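Side-chain contacts in cellulase (Xanthomonas axonopodis pv. citri, PDB 4W7W), which probably hydrolyses the beta-1,4-glucosidic bonds of cellulose, as a glycoside hydrolase family 5 enzyme, and here holds cello-oligosaccharide sugars in its cleft: residues K229-T234 with Q245-G250; H194-T199 with V203-A208. One frame throughout, in Å; residues are numbered along the deposited sequence.

Contact 1: K229-T234 with Q245-G250; sequences KDYSGT and QEKLQG. With BGC (beta-D-glucopyranose), chain C; BGC (beta-D-glucopyranose), chain B; GLC (alpha-D-glucopyranose), chain D.
The phenol ring of Y231, touched at its hydroxyl end by K247, has K229 O 3.8 Å over one face, nearer the rim than the centre, and the stacked imidazole of H194 on the opposite face. Sugar hydroxyls line its edge near the ring plane: O6 of the GLC unit lies 3.3 Å from Y231 CE2, with O2 of the chain B BGC nearby. K247 approaches obliquely, its side chain crossing that of Y231 at about a right angle. A bend at chi2 (-54°) carries K247 CE to 3.8 Å from Y231 CE1 and lets NZ give OH a weak hydrogen bond of 3.2 Å. Tyrosine suits its place by offering faces, edge and hydroxyl at once; lysine can lay methylenes by the ring while its ammonium meets the oxygen. In the (beta/alpha)8 barrel, 229-234 belongs to the loop after strand 219-226, and K247 sits on the helix that follows. The loop backbone also serves the glycan: D230 O accepts from O2 of the chain B BGC at 2.8 Å, and Y231 O from O6 of the chain C BGC. Within the loop, S232 OG donates to D230 OD1 at 2.6 Å, on the syn side but 24° out of the carboxylate plane.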
loop_
_atom_site.group_PDB
_atom_site.type_symbol
_atom_site.label_atom_id
_atom_site.label_comp_id
_atom_site.label_asym_id
_atom_site.label_seq_id
_atom_site.Cartn_x
_atom_site.Cartn_y
_atom_site.Cartn_z
ATOM N N LYS A 229 17.556 7.225 -7.936
ATOM C CA LYS A 229 17.830 7.089 -9.374
ATOM C C LYS A 229 17.008 6.015 -10.057
ATOM O O LYS A 229 16.601 6.202 -11.211
ATOM C CB LYS A 229 19.324 6.831 -9.637
ATOM C CG LYS A 229 19.723 6.764 -11.120
ATOM C CD LYS A 229 21.182 6.344 -11.313
ATOM C CE LYS A 229 21.692 6.625 -12.728
ATOM N NZ LYS A 229 20.966 5.860 -13.785
ATOM N N ASP A 230 16.772 4.908 -9.362
ATOM C CA ASP A 230 15.987 3.817 -9.921
ATOM C C ASP A 230 14.623 3.639 -9.263
ATOM O O ASP A 230 13.969 2.616 -9.458
ATOM C CB ASP A 230 16.759 2.499 -9.880
ATOM C CG ASP A 230 16.897 1.925 -8.490
ATOM O OD1 ASP A 230 16.752 2.678 -7.508
ATOM O OD2 ASP A 230 17.173 0.701 -8.395
ATOM N N TYR A 231 14.204 4.634 -8.484
ATOM C CA TYR A 231 12.851 4.662 -7.913
ATOM C C TYR A 231 12.599 3.474 -6.990
ATOM O O TYR A 231 11.459 3.043 -6.814
ATOM C CB TYR A 231 11.772 4.742 -9.020
ATOM C CG TYR A 231 12.165 5.636 -10.172
ATOM C CD1 TYR A 231 12.175 7.005 -10.029
ATOM C CD2 TYR A 231 12.565 5.102 -11.386
ATOM C CE1 TYR A 231 12.569 7.821 -11.075
ATOM C CE2 TYR A 231 12.951 5.907 -12.440
ATOM C CZ TYR A 231 12.944 7.269 -12.287
ATOM O OH TYR A 231 13.352 8.086 -13.328
ATOM N N SER A 232 13.663 2.971 -6.363
ATOM C CA SER A 232 13.564 1.832 -5.449
ATOM C C SER A 232 13.469 2.215 -3.988
ATOM O O SER A 232 13.126 1.380 -3.149
ATOM C CB SER A 232 14.759 0.912 -5.626
ATOM O OG SER A 232 15.956 1.566 -5.272
ATOM N N GLY A 233 13.779 3.468 -3.672
ATOM C CA GLY A 233 13.865 3.890 -2.285
ATOM C C GLY A 233 14.992 3.224 -1.510
ATOM O O GLY A 233 14.906 3.058 -0.291
ATOM N N THR A 234 16.048 2.826 -2.214
ATOM C CA THR A 234 17.175 2.166 -1.579
ATOM C C THR A 234 18.236 3.167 -1.101
ATOM O O THR A 234 19.016 2.848 -0.197
ATOM C CB THR A 234 17.769 1.099 -2.502
ATOM O OG1 THR A 234 18.110 1.676 -3.755
ATOM C CG2 THR A 234 16.760 -0.000 -2.733
ATOM N N GLN A 245 6.772 15.124 -8.220
ATOM C CA GLN A 245 5.600 15.547 -8.990
ATOM C C GLN A 245 5.752 15.173 -10.455
ATOM O O GLN A 245 4.790 14.733 -11.079
ATOM C CB GLN A 245 5.236 17.020 -8.785
ATOM C CG GLN A 245 6.226 18.030 -9.327
ATOM C CD GLN A 245 6.049 18.358 -10.799
ATOM O OE1 GLN A 245 5.051 17.997 -11.430
ATOM N NE2 GLN A 245 7.020 19.070 -11.350
ATOM N N GLU A 246 6.962 15.307 -10.997
ATOM C CA GLU A 246 7.197 14.927 -12.383
ATOM C C GLU A 246 6.798 13.481 -12.678
ATOM O O GLU A 246 6.140 13.207 -13.675
ATOM C CB GLU A 246 8.652 15.158 -12.764
ATOM C CG GLU A 246 8.968 16.641 -12.879
ATOM C CD GLU A 246 10.447 16.970 -12.875
ATOM O OE1 GLU A 246 11.265 16.027 -12.926
ATOM O OE2 GLU A 246 10.779 18.183 -12.830
ATOM N N LYS A 247 7.193 12.576 -11.796
ATOM C CA LYS A 247 6.955 11.162 -12.001
ATOM C C LYS A 247 5.514 10.751 -11.752
ATOM O O LYS A 247 5.110 9.669 -12.194
ATOM C CB LYS A 247 7.909 10.341 -11.135
ATOM C CG LYS A 247 9.380 10.482 -11.512
ATOM C CD LYS A 247 9.671 10.191 -12.974
ATOM C CE LYS A 247 11.107 10.489 -13.321
ATOM N NZ LYS A 247 11.404 10.194 -14.754
ATOM N N LEU A 248 4.725 11.592 -11.095
ATOM C CA LEU A 248 3.296 11.323 -10.916
ATOM C C LEU A 248 2.436 11.764 -12.092
ATOM O O LEU A 248 1.288 11.346 -12.186
ATOM C CB LEU A 248 2.784 12.022 -9.657
ATOM C CG LEU A 248 3.393 11.573 -8.318
ATOM C CD1 LEU A 248 2.691 12.288 -7.186
ATOM C CD2 LEU A 248 3.306 10.068 -8.119
ATOM N N GLN A 249 2.960 12.600 -12.988
ATOM C CA GLN A 249 2.114 13.231 -14.002
ATOM C C GLN A 249 1.466 12.236 -14.963
ATOM O O GLN A 249 0.288 12.370 -15.272
ATOM C CB GLN A 249 2.880 14.291 -14.810
ATOM C CG GLN A 249 3.178 15.520 -14.002
ATOM C CD GLN A 249 3.654 16.665 -14.857
ATOM O OE1 GLN A 249 3.377 16.726 -16.064
ATOM N NE2 GLN A 249 4.328 17.591 -14.243
ATOM N N GLY A 250 2.238 11.290 -15.502
ATOM C CA GLY A 250 1.682 10.365 -16.489
ATOM C C GLY A 250 0.573 9.476 -15.932
ATOM O O GLY A 250 -0.463 9.278 -16.567
HETATM C C2 BGC C . 12.853 -2.841 -5.015
HETATM C C3 BGC C . 11.772 -3.105 -3.977
HETATM C C4 BGC C . 11.055 -1.815 -3.591
HETATM C C5 BGC C . 10.585 -1.086 -4.844
HETATM C C6 BGC C . 10.028 0.288 -4.523
HETATM C C1 BGC C . 12.245 -2.098 -6.188
HETATM O O2 BGC C . 13.427 -4.063 -5.493
HETATM O O3 BGC C . 12.365 -3.684 -2.815
HETATM O O4 BGC C . 9.975 -2.085 -2.695
HETATM O O5 BGC C . 11.678 -0.871 -5.736
HETATM O O6 BGC C . 9.654 0.978 -5.720
HETATM C C2 BGC B . 12.189 -0.177 -10.361
HETATM C C3 BGC B . 12.337 -0.317 -8.857
HETATM C C4 BGC B . 12.870 -1.708 -8.482
HETATM C C5 BGC B . 14.094 -2.106 -9.292
HETATM C C6 BGC B . 14.492 -3.560 -9.029
HETATM C C1 BGC B . 13.444 -0.635 -11.082
HETATM O O2 BGC B . 11.869 1.179 -10.705
HETATM O O3 BGC B . 11.039 -0.120 -8.308
HETATM O O4 BGC B . 13.264 -1.781 -7.109
HETATM O O5 BGC B . 13.826 -1.959 -10.688
HETATM O O6 BGC B . 15.749 -3.818 -9.668
HETATM C C1 GLC D . 15.273 -0.229 -16.050
HETATM C C2 GLC D . 15.223 -1.588 -15.372
HETATM C C3 GLC D . 14.016 -1.645 -14.445
HETATM C C4 GLC D . 14.193 -0.586 -13.362
HETATM C C5 GLC D . 14.254 0.773 -14.056
HETATM C C6 GLC D . 14.475 1.936 -13.092
HETATM O O1 GLC D . 14.125 -0.124 -16.893
HETATM O O2 GLC D . 15.194 -2.629 -16.352
HETATM O O3 GLC D . 13.933 -2.949 -13.891
HETATM O O4 GLC D . 13.094 -0.648 -12.459
HETATM O O5 GLC D . 15.302 0.796 -15.049
HETATM O O6 GLC D . 14.276 3.172 -13.787
#

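Contact 2: H194-T199 with V203-A208; sequences HSWRST and VSNAKA
W196 lays its indole over N205 and A206, at the first turn of helix 205-209, in the connection that follows strand 183-186 of the (beta/alpha)8 barrel. W196 is the second residue of a type I beta turn from S195 to S198. From CB the side chain leaves with CG anti to the backbone N (chi1 -163°), which swings the ring back over the helix. CD1 then packs 3.7 Å from A206 CB, and NE1 lies the same distance from A206 CA. On the six-membered ring the contact is CH-pi: N205 CB stands 3.8 Å from the centroid and only 12° off the normal. Farther out, N205 ND2 lies on the same side of the ring, just past the rim, 4.0 Å from W196 CE3, the amide plane turned 45° from the ring. A206 lays its backbone N over this face too, toward the rim, while its CB sits outside the ring beside CD1; a methyl is small enough to fit there. The amide's polar atoms find partners outside the indole: OD1 accepts from T188 N, and ND2 donates to a water that also hydrogen-bonds S195 OG. On the backbone, A206 N gives W196 O a hydrogen bond of 2.9 Å. S204 is the N-cap, its short hydroxyl taking the bond from K207 N at 3.0 Å. A second water donates to R197 O and also hydrogen-bonds S204 OG, at 2.7 Å.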
loop_
_atom_site.group_PDB
_atom_site.type_symbol
_atom_site.label_atom_id
_atom_site.label_comp_id
_atom_site.label_asym_id
_atom_site.label_seq_id
_atom_site.Cartn_x
_atom_site.Cartn_y
_atom_site.Cartn_z
ATOM N N HIS A 194 5.889 6.140 -12.005
ATOM C CA HIS A 194 6.762 6.598 -13.078
ATOM C C HIS A 194 6.712 5.749 -14.345
ATOM O O HIS A 194 6.855 6.287 -15.436
ATOM C CB HIS A 194 8.216 6.701 -12.577
ATOM C CG HIS A 194 8.787 5.395 -12.126
ATOM N ND1 HIS A 194 9.550 4.599 -12.948
ATOM C CD2 HIS A 194 8.624 4.698 -10.970
ATOM C CE1 HIS A 194 9.863 3.486 -12.313
ATOM N NE2 HIS A 194 9.328 3.531 -11.104
ATOM N N SER A 195 6.560 4.434 -14.186
ATOM C CA SER A 195 6.655 3.494 -15.283
ATOM C C SER A 195 5.297 2.994 -15.745
ATOM O O SER A 195 5.218 2.056 -16.553
ATOM C CB SER A 195 7.511 2.321 -14.866
ATOM O OG SER A 195 6.960 1.763 -13.688
ATOM N N TRP A 196 4.220 3.618 -15.275
ATOM C CA TRP A 196 2.867 3.134 -15.523
ATOM C C TRP A 196 2.574 2.948 -17.010
ATOM O O TRP A 196 1.846 2.019 -17.386
ATOM C CB TRP A 196 1.857 4.104 -14.919
ATOM C CG TRP A 196 0.489 3.552 -14.752
ATOM C CD1 TRP A 196 -0.607 3.825 -15.492
ATOM C CD2 TRP A 196 0.078 2.629 -13.740
ATOM N NE1 TRP A 196 -1.681 3.134 -15.013
ATOM C CE2 TRP A 196 -1.297 2.394 -13.932
ATOM C CE3 TRP A 196 0.729 2.009 -12.667
ATOM C CZ2 TRP A 196 -2.039 1.573 -13.093
ATOM C CZ3 TRP A 196 -0.004 1.191 -11.840
ATOM C CH2 TRP A 196 -1.382 0.983 -12.061
ATOM N N ARG A 197 3.109 3.855 -17.831
ATOM C CA ARG A 197 2.780 3.912 -19.242
ATOM C C ARG A 197 3.882 3.322 -20.117
ATOM O O ARG A 197 3.771 3.353 -21.353
ATOM C CB ARG A 197 2.455 5.346 -19.659
ATOM C CG ARG A 197 1.372 5.983 -18.793
ATOM C CD ARG A 197 0.979 7.395 -19.209
ATOM N NE ARG A 197 0.021 7.308 -20.280
ATOM C CZ ARG A 197 -1.131 7.959 -20.372
ATOM N NH1 ARG A 197 -1.860 7.756 -21.444
ATOM N NH2 ARG A 197 -1.558 8.828 -19.501
ATOM N N SER A 198 4.904 2.729 -19.516
ATOM C CA SER A 198 6.055 2.257 -20.292
ATOM C C SER A 198 5.716 1.027 -21.116
ATOM O O SER A 198 5.187 0.041 -20.588
ATOM C CB SER A 198 7.192 1.872 -19.364
ATOM O OG SER A 198 8.277 1.325 -20.103
ATOM N N THR A 199 6.102 1.064 -22.396
ATOM C CA THR A 199 5.918 -0.070 -23.287
ATOM C C THR A 199 7.246 -0.649 -23.738
ATOM O O THR A 199 7.273 -1.482 -24.636
ATOM C CB THR A 199 5.095 0.323 -24.519
ATOM O OG1 THR A 199 5.742 1.391 -25.214
ATOM C CG2 THR A 199 3.721 0.754 -24.121
ATOM N N VAL A 203 3.628 -4.848 -22.824
ATOM C CA VAL A 203 2.384 -4.151 -22.500
ATOM C C VAL A 203 2.542 -3.354 -21.208
ATOM O O VAL A 203 3.094 -3.847 -20.233
ATOM C CB VAL A 203 1.217 -5.142 -22.381
ATOM C CG1 VAL A 203 -0.074 -4.430 -21.994
ATOM C CG2 VAL A 203 1.059 -5.907 -23.692
ATOM N N SER A 204 2.093 -2.095 -21.225
ATOM C CA SER A 204 2.155 -1.249 -20.035
ATOM C C SER A 204 1.059 -1.589 -19.032
ATOM O O SER A 204 0.018 -2.170 -19.367
ATOM C CB SER A 204 2.024 0.221 -20.427
ATOM O OG SER A 204 0.739 0.448 -20.968
ATOM N N ASN A 205 1.282 -1.180 -17.786
ATOM C CA ASN A 205 0.203 -1.222 -16.803
ATOM C C ASN A 205 -1.000 -0.426 -17.258
ATOM O O ASN A 205 -2.138 -0.871 -17.110
ATOM C CB ASN A 205 0.706 -0.708 -15.457
ATOM C CG ASN A 205 1.450 -1.762 -14.662
ATOM O OD1 ASN A 205 1.095 -2.949 -14.700
ATOM N ND2 ASN A 205 2.452 -1.336 -13.893
ATOM N N ALA A 206 -0.760 0.734 -17.839
ATOM C CA ALA A 206 -1.824 1.590 -18.336
ATOM C C ALA A 206 -2.752 0.838 -19.276
ATOM O O ALA A 206 -3.967 0.859 -19.115
ATOM C CB ALA A 206 -1.209 2.788 -19.041
ATOM N N LYS A 207 -2.176 0.167 -20.264
ATOM C CA LYS A 207 -2.979 -0.542 -21.235
ATOM C C LYS A 207 -3.615 -1.781 -20.621
ATOM O O LYS A 207 -4.787 -2.054 -20.862
ATOM C CB LYS A 207 -2.126 -0.922 -22.455
ATOM C CG LYS A 207 -2.821 -1.751 -23.502
ATOM C CD LYS A 207 -4.033 -1.038 -24.090
ATOM C CE LYS A 207 -4.700 -1.879 -25.158
ATOM N NZ LYS A 207 -5.874 -1.174 -25.742
ATOM N N ALA A 208 -2.851 -2.553 -19.864
ATOM C CA ALA A 208 -3.375 -3.812 -19.354
ATOM C C ALA A 208 -4.547 -3.594 -18.410
ATOM O O ALA A 208 -5.499 -4.373 -18.396
ATOM C CB ALA A 208 -2.285 -4.572 -18.637
HETATM O O HOH W 1 4.224 0.857 -13.424
HETATM O O HOH W 2 1.160 2.766 -22.319
#

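Contact 1 is a surface contact, two partly exposed side chains meeting beside the glycan, whereas contact 2 is partly buried, with W196, S204, N205 and A206 all enclosed. They differ accordingly: a weak polar touch and sugar-facing carbonyls in the first, aromatic packing with helix capping in the second. Both belong to connections beyond neighbouring barrel strands, and helix 243-258 serves both. It carries K247 and G250 of contact 1, while its W254 and F251 meet the indole of contact 2 edge-to-face. H194, in 194-199, ties the two together by touching both Y231 and K247, whose CD packs on H194 CB, and R197 NH2 probably bonds to G250 O besides its salt bridge to E257.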